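Local coordinates for protein hypothetical NUDIX hydrolase (Listeria monocytogenes, PDB 3SON) that probably hydrolyses nucleoside diphosphate-linked substrates with the help of divalent metal ions, as a putative member of the NUDIX family, at residues Ser47-Ala50 against Lys51-Ile55. Numbering follows the deposited sequence.
Sequences SETA and KRESI. With CA (calcium ion), chain C.
Thr49 and Glu53 stand one turn apart on helix 46-58, their side chains alongside and pointing the same way, where the backbone runs in regular alpha-helical i to i+4 bonds, Glu53 N meeting Thr49 O at 2.9 Å. This is the Nudix helix, whose RE..EE signature is carried here by Arg52, Glu53, Glu56 and Glu57. Thr49 lies alongside both Arg52 and Glu53, all on one flank of the helix. Its CG2 rests 3.4 Å from Arg52 NH2, while its OG1 bonds to Glu44. Arg52 is extended as far as CD and then bends (chi3 41°), which carries the guanidinium back so that Thr49 O lies over one of its faces. Arg52 NH1 forms a salt bridge with Glu53 OE2 at 2.8 Å, arriving well above the carboxylate plane; NH1 also forms a salt bridge with Glu56, and NE one with Glu44. With OE2 bonded to the arginine, the other oxygen of Glu53, OE1, is directed at the metal. A bend at chi2 (-73°) folds the Glu53 chain, and OE1 binds the calcium ion at 2.3 Å; Ala37 O, Glu57 and two waters also bind it. On the buried flank, Ala50 and Ser54 pack against Val10 of strand 7-15 and against strand 87-96, which seats the helix on the sheet. There the Ser54 hydroxyl turns back into the helix: Ala50 O accepts from Ser54 N and, on the opposite face of its carbonyl plane, from Ser54 OG at 2.8 Å.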
# COMPACT_ATOMS: atom_id res chain seq x y z
N SER A 47 9.10 -16.51 -0.89
CA SER A 47 8.36 -17.50 -1.69
C SER A 47 7.93 -18.72 -0.85
O SER A 47 6.89 -19.32 -1.12
CB SER A 47 9.22 -17.97 -2.87
OG SER A 47 10.36 -18.65 -2.40
N GLU A 48 8.76 -19.13 0.11
CA GLU A 48 8.48 -20.25 0.94
C GLU A 48 7.36 -19.94 1.94
O GLU A 48 6.53 -20.80 2.23
CB GLU A 48 9.78 -20.72 1.70
CG GLU A 48 10.93 -21.13 0.78
CD GLU A 48 12.29 -21.23 1.48
OE1 GLU A 48 12.40 -20.94 2.69
OE2 GLU A 48 13.29 -21.57 0.78
N THR A 49 7.36 -18.72 2.48
CA THR A 49 6.20 -18.22 3.29
C THR A 49 4.92 -18.25 2.47
O THR A 49 3.89 -18.70 2.96
CB THR A 49 6.45 -16.79 3.80
OG1 THR A 49 7.73 -16.75 4.40
CG2 THR A 49 5.35 -16.36 4.84
N ALA A 50 4.95 -17.71 1.26
CA ALA A 50 3.72 -17.66 0.39
C ALA A 50 3.20 -19.09 0.18
O ALA A 50 2.01 -19.32 0.33
CB ALA A 50 4.06 -17.00 -0.96
N LYS A 51 4.12 -20.05 -0.12
CA LYS A 51 3.72 -21.45 -0.32
C LYS A 51 3.08 -22.02 0.95
O LYS A 51 2.01 -22.65 0.90
CB LYS A 51 4.93 -22.34 -0.73
CG LYS A 51 4.52 -23.71 -1.27
CD LYS A 51 5.74 -24.53 -1.69
CE LYS A 51 5.37 -25.89 -2.28
NZ LYS A 51 6.58 -26.76 -2.51
N ARG A 52 3.78 -21.88 2.05
CA ARG A 52 3.32 -22.42 3.34
C ARG A 52 1.95 -21.91 3.70
O ARG A 52 1.09 -22.72 4.10
CB ARG A 52 4.31 -22.11 4.47
CG ARG A 52 3.90 -22.76 5.82
CD ARG A 52 4.88 -22.46 6.99
NE ARG A 52 5.32 -21.06 6.98
CZ ARG A 52 4.57 -20.03 7.36
NH1 ARG A 52 3.33 -20.23 7.85
NH2 ARG A 52 5.05 -18.79 7.25
N GLU A 53 1.75 -20.59 3.57
CA GLU A 53 0.49 -19.95 3.98
C GLU A 53 -0.64 -20.41 3.09
O GLU A 53 -1.79 -20.58 3.55
CB GLU A 53 0.60 -18.43 3.96
CG GLU A 53 1.51 -17.93 5.05
CD GLU A 53 0.89 -18.03 6.47
OE1 GLU A 53 -0.35 -18.06 6.58
OE2 GLU A 53 1.67 -17.98 7.47
N SER A 54 -0.35 -20.54 1.80
CA SER A 54 -1.30 -21.04 0.84
C SER A 54 -1.70 -22.46 1.19
O SER A 54 -2.89 -22.80 1.15
CB SER A 54 -0.71 -20.96 -0.59
OG SER A 54 -0.53 -19.58 -0.90
N ILE A 55 -0.74 -23.33 1.47
CA ILE A 55 -1.04 -24.69 1.93
C ILE A 55 -1.85 -24.72 3.26
O ILE A 55 -2.78 -25.49 3.39
CB ILE A 55 0.24 -25.52 2.11
CG1 ILE A 55 0.98 -25.75 0.78
CG2 ILE A 55 -0.14 -26.83 2.80
CD1 ILE A 55 2.45 -26.15 0.94
CA CA C . -2.24 -17.07 7.53
O HOH W 1 -1.65 -18.70 8.80
O HOH W 2 -2.10 -15.01 9.22